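Local coordinates for nitroreductase family protein (Clostridium novyi, PDB 3G14), which probably acts as an oxidoreductase of the nitroreductase family, whose members typically use a bound flavin mononucleotide, at residues R36-F48 / E90-T104. Numbering follows the deposited sequence.
Sequences RAPSWKNKTPYKF and ESGDVSGKEIYLIDT. With SO4 (sulfate ion), chain C.
Ser-39 and Asp-103 bring the loop 36-45 and the first turns of the helix beginning at Ile-99 closest together, CA to CA 5.3 Å, and a second approach pairs Pro-45 with Glu-90. One direct hydrogen bond crosses, from loop amide to helix side chain: Trp-40 N donates to Asp-103 OD2 at 2.8 Å, nearly straight, on the syn side but 33° out of the carboxylate plane. The same oxygen accepts from a water that also donates to Trp-40 O and accepts from Ser-91 OG, so one buried carboxylate oxygen ties together the loop, helix 99-117 and Ser-91. A chi1 of -171° turns the Trp-40 indole away from its backbone N, and Val-94 and Ile-99 lie over one face. Val-94 CG2 sits 3.7 Å from the centroid of the Trp-40 six-membered ring, 18° off the normal, a CH-pi contact; Ile-99 CG1 is off-centre above the same face, while Lys-41 CG lies over the opposite one. Ser-91 CB approaches Trp-40 CE3 obliquely at 3.6 Å. Pro-45 CB packs on Glu-90 CB at 3.9 Å, and Glu-90 OE2 reaches Thr-44 N through a water. At the strand end, Tyr-46 CD2 meets Thr-104 OG1 at 3.5 Å, the two side chains running alongside in opposite senses; that hydroxyl donates to Tyr-100 O. Another water accepts from Tyr-46 OH and donates to Pro-38 O and Asp-103 O, bridging loop and helix. The loop into strand 46-51 is thus pinned to the first turns of helix 99-117 by an aspartate accepting a loop amide; Ala-37 and Pro-38 rest on Ile-106 of that helix, Thr-104 packs on Ala-84 of strand 80-86 and Val-146 of strand 144-151, and Pro-38 also touches Glu-109 of the second subunit.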
ATOM      1  N   ARG B  36       5.349   4.212  10.225  1.00 18.07           N
ATOM      2  CA  ARG B  36       4.479   3.331  11.031  1.00 16.98           C
ATOM      3  C   ARG B  36       3.791   2.249  10.192  1.00 16.42           C
ATOM      4  O   ARG B  36       2.933   1.504  10.702  1.00 19.10           O
ATOM      5  CB  ARG B  36       3.432   4.174  11.740  1.00 16.92           C
ATOM      6  CG  ARG B  36       4.005   5.030  12.848  1.00 15.08           C
ATOM      7  CD  ARG B  36       2.924   5.952  13.341  1.00 21.41           C
ATOM      8  NE  ARG B  36       3.433   6.982  14.244  1.00 23.75           N
ATOM      9  CZ  ARG B  36       3.640   6.837  15.551  1.00 28.00           C
ATOM     10  NH1 ARG B  36       3.386   5.702  16.182  1.00 25.48           N
ATOM     11  NH2 ARG B  36       4.080   7.872  16.246  1.00 27.57           N
ATOM     12  N   ALA B  37       4.166   2.134   8.925  1.00 16.08           N
ATOM     13  CA  ALA B  37       3.539   1.164   8.029  1.00 16.62           C
ATOM     14  C   ALA B  37       4.025  -0.236   8.434  1.00 14.79           C
ATOM     15  O   ALA B  37       5.164  -0.378   8.924  1.00 17.23           O
ATOM     16  CB  ALA B  37       3.895   1.463   6.589  1.00 17.44           C
ATOM     17  N   PRO B  38       3.189  -1.277   8.205  1.00 16.24           N
ATOM     18  CA  PRO B  38       3.645  -2.665   8.380  1.00 16.55           C
ATOM     19  C   PRO B  38       4.596  -3.050   7.255  1.00 15.86           C
ATOM     20  O   PRO B  38       4.461  -2.553   6.132  1.00 16.50           O
ATOM     21  CB  PRO B  38       2.357  -3.503   8.254  1.00 16.80           C
ATOM     22  CG  PRO B  38       1.458  -2.709   7.378  1.00 18.14           C
ATOM     23  CD  PRO B  38       1.812  -1.221   7.663  1.00 16.95           C
ATOM     24  N   SER B  39       5.526  -3.944   7.549  1.00 16.88           N
ATOM     25  CA  SER B  39       6.441  -4.474   6.539  1.00 18.72           C
ATOM     26  C   SER B  39       6.803  -5.902   6.907  1.00 20.04           C
ATOM     27  O   SER B  39       6.670  -6.337   8.067  1.00 17.32           O
ATOM     28  CB  SER B  39       7.702  -3.611   6.428  1.00 21.55           C
ATOM     29  OG  SER B  39       8.412  -3.663   7.645  1.00 22.45           O
ATOM     30  N   TRP B  40       7.244  -6.644   5.902  1.00 19.25           N
ATOM     31  CA  TRP B  40       7.592  -8.043   6.107  1.00 20.73           C
ATOM     32  C   TRP B  40       8.773  -8.124   7.070  1.00 18.78           C
ATOM     33  O   TRP B  40       9.789  -7.474   6.877  1.00 18.43           O
ATOM     34  CB  TRP B  40       7.925  -8.708   4.769  1.00 22.67           C
ATOM     35  CG  TRP B  40       8.094 -10.179   4.877  1.00 28.61           C
ATOM     36  CD1 TRP B  40       7.110 -11.120   5.028  1.00 29.28           C
ATOM     37  CD2 TRP B  40       9.315 -10.876   4.832  1.00 26.67           C
ATOM     38  NE1 TRP B  40       7.659 -12.372   5.085  1.00 36.93           N
ATOM     39  CE2 TRP B  40       9.020 -12.249   4.979  1.00 29.80           C
ATOM     40  CE3 TRP B  40      10.642 -10.477   4.709  1.00 29.85           C
ATOM     41  CZ2 TRP B  40      10.001 -13.222   4.980  1.00 33.45           C
ATOM     42  CZ3 TRP B  40      11.625 -11.443   4.714  1.00 34.92           C
ATOM     43  CH2 TRP B  40      11.301 -12.806   4.842  1.00 36.74           C
ATOM     44  N   LYS B  41       8.593  -8.909   8.131  1.00 18.36           N
ATOM     45  CA  LYS B  41       9.579  -9.069   9.204  1.00 21.48           C
ATOM     46  C   LYS B  41      10.021  -7.736   9.850  1.00 19.73           C
ATOM     47  O   LYS B  41      11.110  -7.629  10.412  1.00 20.33           O
ATOM     48  CB  LYS B  41      10.759  -9.924   8.713  1.00 21.93           C
ATOM     49  CG  LYS B  41      10.357 -11.401   8.504  1.00 23.95           C
ATOM     50  CD  LYS B  41      11.548 -12.291   8.198  1.00 27.02           C
ATOM     51  CE  LYS B  41      11.174 -13.772   8.075  1.00 26.35           C
ATOM     52  NZ  LYS B  41      10.545 -14.285   9.297  1.00 41.04           N
ATOM     53  N   ASN B  42       9.152  -6.728   9.765  1.00 20.69           N
ATOM     54  CA  ASN B  42       9.442  -5.361  10.225  1.00 21.35           C
ATOM     55  C   ASN B  42      10.772  -4.788   9.709  1.00 22.69           C
ATOM     56  O   ASN B  42      11.394  -3.965  10.367  1.00 25.91           O
ATOM     57  CB  ASN B  42       9.365  -5.283  11.754  1.00 23.25           C
ATOM     58  CG  ASN B  42       7.944  -5.502  12.295  1.00 32.36           C
ATOM     59  OD1 ASN B  42       6.970  -5.495  11.548  1.00 37.95           O
ATOM     60  ND2 ASN B  42       7.829  -5.677  13.608  1.00 41.84           N
ATOM     61  N   LYS B  43      11.214  -5.242   8.543  1.00 22.05           N
ATOM     62  CA  LYS B  43      12.337  -4.672   7.846  1.00 23.61           C
ATOM     63  C   LYS B  43      11.851  -3.448   7.082  1.00 25.86           C
ATOM     64  O   LYS B  43      10.672  -3.300   6.775  1.00 26.87           O
ATOM     65  CB  LYS B  43      12.937  -5.672   6.874  1.00 23.96           C
ATOM     66  CG  LYS B  43      13.489  -6.892   7.551  1.00 26.81           C
ATOM     67  CD  LYS B  43      13.945  -7.908   6.493  1.00 30.99           C
ATOM     68  CE  LYS B  43      14.370  -9.229   7.130  1.00 36.80           C
ATOM     69  NZ  LYS B  43      15.346  -8.983   8.225  1.00 44.97           N
ATOM     70  N   THR B  44      12.738  -2.558   6.751  1.00 20.66           N
ATOM     71  CA  THR B  44      12.226  -1.331   6.104  1.00 22.58           C
ATOM     72  C   THR B  44      13.078  -1.150   4.903  1.00 19.66           C
ATOM     73  O   THR B  44      14.034  -0.400   4.955  1.00 25.28           O
ATOM     74  CB  THR B  44      12.303  -0.107   7.040  1.00 22.21           C
ATOM     75  OG1 THR B  44      11.507  -0.347   8.206  1.00 28.49           O
ATOM     76  CG2 THR B  44      11.775   1.165   6.335  1.00 20.25           C
ATOM     77  N   PRO B  45      12.779  -1.910   3.827  1.00 19.95           N
ATOM     78  CA  PRO B  45      13.689  -1.941   2.670  1.00 19.24           C
ATOM     79  C   PRO B  45      13.656  -0.696   1.744  1.00 20.05           C
ATOM     80  O   PRO B  45      14.145  -0.768   0.627  1.00 25.57           O
ATOM     81  CB  PRO B  45      13.221  -3.180   1.898  1.00 20.58           C
ATOM     82  CG  PRO B  45      11.800  -3.327   2.213  1.00 20.27           C
ATOM     83  CD  PRO B  45      11.606  -2.798   3.624  1.00 21.10           C
ATOM     84  N   TYR B  46      13.089   0.401   2.205  1.00 18.57           N
ATOM     85  CA  TYR B  46      12.923   1.621   1.389  1.00 17.71           C
ATOM     86  C   TYR B  46      13.352   2.847   2.198  1.00 16.41           C
ATOM     87  O   TYR B  46      13.472   2.801   3.421  1.00 15.13           O
ATOM     88  CB  TYR B  46      11.465   1.777   0.927  1.00 16.36           C
ATOM     89  CG  TYR B  46      10.473   1.542   2.043  1.00 15.97           C
ATOM     90  CD1 TYR B  46      10.216   2.535   2.990  1.00 17.71           C
ATOM     91  CD2 TYR B  46       9.848   0.305   2.201  1.00 16.49           C
ATOM     92  CE1 TYR B  46       9.337   2.291   4.038  1.00 20.78           C
ATOM     93  CE2 TYR B  46       9.006   0.057   3.262  1.00 17.95           C
ATOM     94  CZ  TYR B  46       8.755   1.059   4.180  1.00 14.96           C
ATOM     95  OH  TYR B  46       7.878   0.826   5.230  1.00 18.49           O
ATOM     96  N   LYS B  47      13.654   3.911   1.458  1.00 18.07           N
ATOM     97  CA  LYS B  47      13.827   5.259   1.964  1.00 16.51           C
ATOM     98  C   LYS B  47      13.177   6.223   0.983  1.00 16.28           C
ATOM     99  O   LYS B  47      12.845   5.827  -0.155  1.00 15.73           O
ATOM    100  CB  LYS B  47      15.323   5.578   2.127  1.00 17.08           C
ATOM    101  CG  LYS B  47      16.089   4.644   3.091  1.00 14.51           C
ATOM    102  CD  LYS B  47      17.581   5.020   3.226  1.00 17.03           C
ATOM    103  CE  LYS B  47      18.237   4.303   4.409  1.00 28.27           C
ATOM    104  NZ  LYS B  47      18.230   2.852   4.314  1.00 29.24           N
ATOM    105  N   PHE B  48      12.985   7.467   1.436  1.00 14.75           N
ATOM    106  CA  PHE B  48      12.305   8.530   0.686  1.00 17.11           C
ATOM    107  C   PHE B  48      13.277   9.661   0.436  1.00 15.89           C
ATOM    108  O   PHE B  48      14.008  10.088   1.362  1.00 19.05           O
ATOM    109  CB  PHE B  48      11.076   9.034   1.482  1.00 14.51           C
ATOM    110  CG  PHE B  48      10.101   7.947   1.727  1.00 13.34           C
ATOM    111  CD1 PHE B  48       9.269   7.510   0.684  1.00 19.71           C
ATOM    112  CD2 PHE B  48      10.039   7.304   2.967  1.00 20.24           C
ATOM    113  CE1 PHE B  48       8.393   6.443   0.852  1.00 18.20           C
ATOM    114  CE2 PHE B  48       9.135   6.231   3.156  1.00 24.08           C
ATOM    115  CZ  PHE B  48       8.312   5.809   2.099  1.00 20.70           C
ATOM    116  N   GLU B  90      17.219  -6.593   0.485  1.00 23.77           N
ATOM    117  CA  GLU B  90      17.082  -6.574   1.923  1.00 26.47           C
ATOM    118  C   GLU B  90      16.244  -7.756   2.398  1.00 28.58           C
ATOM    119  O   GLU B  90      16.704  -8.554   3.225  1.00 32.52           O
ATOM    120  CB  GLU B  90      16.482  -5.263   2.411  1.00 27.20           C
ATOM    121  CG  GLU B  90      15.897  -5.359   3.822  1.00 37.48           C
ATOM    122  CD  GLU B  90      16.473  -4.341   4.772  1.00 49.60           C
ATOM    123  OE1 GLU B  90      16.610  -3.157   4.386  1.00 56.50           O
ATOM    124  OE2 GLU B  90      16.791  -4.735   5.913  1.00 53.82           O
ATOM    125  N   SER B  91      15.030  -7.882   1.858  1.00 27.67           N
ATOM    126  CA  SER B  91      14.119  -8.973   2.272  1.00 27.23           C
ATOM    127  C   SER B  91      13.968 -10.040   1.152  1.00 27.97           C
ATOM    128  O   SER B  91      13.543 -11.170   1.421  1.00 28.72           O
ATOM    129  CB  SER B  91      12.765  -8.386   2.700  1.00 29.06           C
ATOM    130  OG  SER B  91      12.859  -7.017   3.163  1.00 31.75           O
ATOM    131  N   GLY B  92      14.328  -9.687  -0.088  1.00 27.03           N
ATOM    132  CA  GLY B  92      14.228 -10.585  -1.235  1.00 25.27           C
ATOM    133  C   GLY B  92      12.806 -11.018  -1.604  1.00 26.24           C
ATOM    134  O   GLY B  92      11.860 -10.221  -1.585  1.00 25.04           O
ATOM    135  N   ASP B  93      12.640 -12.293  -1.935  1.00 24.25           N
ATOM    136  CA  ASP B  93      11.339 -12.780  -2.440  1.00 22.31           C
ATOM    137  C   ASP B  93      10.694 -13.724  -1.495  1.00 21.92           C
ATOM    138  O   ASP B  93      11.374 -14.561  -0.879  1.00 23.33           O
ATOM    139  CB  ASP B  93      11.467 -13.496  -3.760  1.00 23.69           C
ATOM    140  CG  ASP B  93      11.904 -12.597  -4.856  1.00 29.47           C
ATOM    141  OD1 ASP B  93      11.874 -11.344  -4.702  1.00 29.06           O
ATOM    142  OD2 ASP B  93      12.284 -13.184  -5.880  1.00 30.00           O
ATOM    143  N   VAL B  94       9.367 -13.605  -1.407  1.00 21.08           N
ATOM    144  CA  VAL B  94       8.585 -14.429  -0.510  1.00 20.36           C
ATOM    145  C   VAL B  94       7.471 -15.073  -1.340  1.00 17.16           C
ATOM    146  O   VAL B  94       6.659 -14.362  -1.887  1.00 16.96           O
ATOM    147  CB  VAL B  94       8.020 -13.557   0.649  1.00 21.29           C
ATOM    148  CG1 VAL B  94       7.123 -14.346   1.570  1.00 27.01           C
ATOM    149  CG2 VAL B  94       9.191 -12.905   1.444  1.00 29.89           C
ATOM    150  N   SER B  95       7.468 -16.396  -1.455  1.00 16.92           N
ATOM    151  CA  SER B  95       6.407 -17.124  -2.162  1.00 16.15           C
ATOM    152  C   SER B  95       6.174 -16.565  -3.578  1.00 17.28           C
ATOM    153  O   SER B  95       5.018 -16.310  -4.014  1.00 15.65           O
ATOM    154  CB  SER B  95       5.098 -17.093  -1.333  1.00 12.52           C
ATOM    155  OG  SER B  95       5.255 -17.841  -0.152  1.00 14.44           O
ATOM    156  N   GLY B  96       7.285 -16.357  -4.283  1.00 15.91           N
ATOM    157  CA  GLY B  96       7.266 -15.884  -5.665  1.00 16.87           C
ATOM    158  C   GLY B  96       6.954 -14.415  -5.901  1.00 20.73           C
ATOM    159  O   GLY B  96       6.696 -14.012  -7.047  1.00 20.13           O
ATOM    160  N   LYS B  97       6.985 -13.603  -4.842  1.00 19.03           N
ATOM    161  CA  LYS B  97       6.658 -12.191  -4.924  1.00 19.28           C
ATOM    162  C   LYS B  97       7.831 -11.354  -4.386  1.00 17.33           C
ATOM    163  O   LYS B  97       8.429 -11.694  -3.360  1.00 15.76           O
ATOM    164  CB  LYS B  97       5.447 -11.866  -4.057  1.00 18.21           C
ATOM    165  CG  LYS B  97       4.212 -12.720  -4.342  1.00 17.90           C
ATOM    166  CD  LYS B  97       3.139 -12.611  -3.229  1.00 19.55           C
ATOM    167  CE  LYS B  97       3.558 -13.312  -1.916  1.00 15.87           C
ATOM    168  NZ  LYS B  97       2.415 -14.013  -1.240  1.00 13.81           N
ATOM    169  N   GLU B  98       8.140 -10.272  -5.084  1.00 17.98           N
ATOM    170  CA  GLU B  98       9.115  -9.287  -4.614  1.00 18.60           C
ATOM    171  C   GLU B  98       8.571  -8.472  -3.459  1.00 16.39           C
ATOM    172  O   GLU B  98       7.789  -7.527  -3.636  1.00 20.25           O
ATOM    173  CB  GLU B  98       9.544  -8.342  -5.728  1.00 19.23           C
ATOM    174  CG  GLU B  98      10.222  -9.072  -6.848  1.00 19.57           C
ATOM    175  CD  GLU B  98       9.263  -9.345  -7.988  1.00 33.32           C
ATOM    176  OE1 GLU B  98       8.057  -9.650  -7.733  1.00 34.14           O
ATOM    177  OE2 GLU B  98       9.727  -9.254  -9.144  1.00 35.79           O
ATOM    178  N   ILE B  99       9.020  -8.830  -2.263  1.00 20.16           N
ATOM    179  CA  ILE B  99       8.516  -8.231  -1.029  1.00 19.71           C
ATOM    180  C   ILE B  99       8.690  -6.719  -1.004  1.00 19.23           C
ATOM    181  O   ILE B  99       7.827  -5.995  -0.495  1.00 17.06           O
ATOM    182  CB  ILE B  99       9.168  -8.895   0.217  1.00 23.19           C
ATOM    183  CG1 ILE B  99       8.276 -10.025   0.674  1.00 30.24           C
ATOM    184  CG2 ILE B  99       9.301  -7.921   1.421  1.00 27.43           C
ATOM    185  CD1 ILE B  99       6.844  -9.587   0.958  1.00 29.33           C
ATOM    186  N   TYR B 100       9.796  -6.259  -1.576  1.00 20.43           N
ATOM    187  CA  TYR B 100      10.101  -4.818  -1.619  1.00 18.21           C
ATOM    188  C   TYR B 100       9.006  -3.998  -2.330  1.00 16.88           C
ATOM    189  O   TYR B 100       8.733  -2.878  -1.925  1.00 19.28           O
ATOM    190  CB  TYR B 100      11.474  -4.554  -2.257  1.00 20.33           C
ATOM    191  CG  TYR B 100      11.495  -4.449  -3.766  1.00 17.15           C
ATOM    192  CD1 TYR B 100      11.266  -3.217  -4.403  1.00 21.92           C
ATOM    193  CD2 TYR B 100      11.798  -5.542  -4.560  1.00 19.92           C
ATOM    194  CE1 TYR B 100      11.316  -3.103  -5.780  1.00 22.03           C
ATOM    195  CE2 TYR B 100      11.819  -5.447  -5.942  1.00 20.99           C
ATOM    196  CZ  TYR B 100      11.568  -4.221  -6.555  1.00 23.69           C
ATOM    197  OH  TYR B 100      11.609  -4.080  -7.927  1.00 24.68           O
ATOM    198  N   LEU B 101       8.403  -4.550  -3.382  1.00 14.69           N
ATOM    199  CA  LEU B 101       7.319  -3.891  -4.078  1.00 17.17           C
ATOM    200  C   LEU B 101       6.081  -3.778  -3.173  1.00 19.80           C
ATOM    201  O   LEU B 101       5.498  -2.695  -3.037  1.00 17.60           O
ATOM    202  CB  LEU B 101       6.982  -4.592  -5.391  1.00 16.93           C
ATOM    203  CG  LEU B 101       7.991  -4.308  -6.506  1.00 22.13           C
ATOM    204  CD1 LEU B 101       7.747  -5.220  -7.723  1.00 21.59           C
ATOM    205  CD2 LEU B 101       8.033  -2.780  -6.882  1.00 24.92           C
ATOM    206  N   ILE B 102       5.734  -4.872  -2.499  1.00 16.81           N
ATOM    207  CA  ILE B 102       4.607  -4.849  -1.580  1.00 15.82           C
ATOM    208  C   ILE B 102       4.819  -3.820  -0.459  1.00 15.48           C
ATOM    209  O   ILE B 102       3.982  -2.958  -0.204  1.00 16.42           O
ATOM    210  CB  ILE B 102       4.367  -6.243  -0.947  1.00 13.03           C
ATOM    211  CG1 ILE B 102       3.920  -7.237  -2.042  1.00 15.29           C
ATOM    212  CG2 ILE B 102       3.358  -6.104   0.242  1.00 15.19           C
ATOM    213  CD1 ILE B 102       3.718  -8.711  -1.589  1.00 19.65           C
ATOM    214  N   ASP B 103       5.971  -3.911   0.195  1.00 12.83           N
ATOM    215  CA  ASP B 103       6.246  -3.119   1.379  1.00 15.59           C
ATOM    216  C   ASP B 103       6.416  -1.640   1.060  1.00 10.58           C
ATOM    217  O   ASP B 103       5.897  -0.765   1.770  1.00 13.76           O
ATOM    218  CB  ASP B 103       7.450  -3.680   2.093  1.00 17.25           C
ATOM    219  CG  ASP B 103       7.092  -4.942   2.911  1.00 16.69           C
ATOM    220  OD1 ASP B 103       5.913  -5.341   2.934  1.00 23.43           O
ATOM    221  OD2 ASP B 103       7.979  -5.526   3.486  1.00 23.98           O
ATOM    222  N   THR B 104       7.081  -1.354  -0.045  1.00 12.96           N
ATOM    223  CA  THR B 104       7.250   0.044  -0.450  1.00 15.42           C
ATOM    224  C   THR B 104       5.887   0.617  -0.884  1.00 16.55           C
ATOM    225  O   THR B 104       5.607   1.786  -0.584  1.00 16.04           O
ATOM    226  CB  THR B 104       8.336   0.197  -1.563  1.00 15.27           C
ATOM    227  OG1 THR B 104       9.538  -0.455  -1.153  1.00 14.94           O
ATOM    228  CG2 THR B 104       8.643   1.687  -1.875  1.00 14.64           C
TER
HETATM  229  S   SO4 C 193       3.335  -4.207  13.683  1.00 31.75           S
HETATM  230  O1  SO4 C 193       2.762  -4.466  12.353  1.00 27.69           O
HETATM  231  O2  SO4 C 193       2.488  -4.633  14.788  1.00 27.34           O
HETATM  232  O3  SO4 C 193       3.506  -2.757  13.798  1.00 31.44           O
HETATM  233  O4  SO4 C 193       4.615  -4.896  13.818  1.00 39.05           O
HETATM  234  O   HOH W   1       6.143  -1.034   4.516  1.00 14.28           O
HETATM  235  O   HOH W   2      10.497  -6.134   4.288  1.00 19.31           O
HETATM  236  O   HOH W   3      15.689  -3.268   7.813  1.00 36.77           O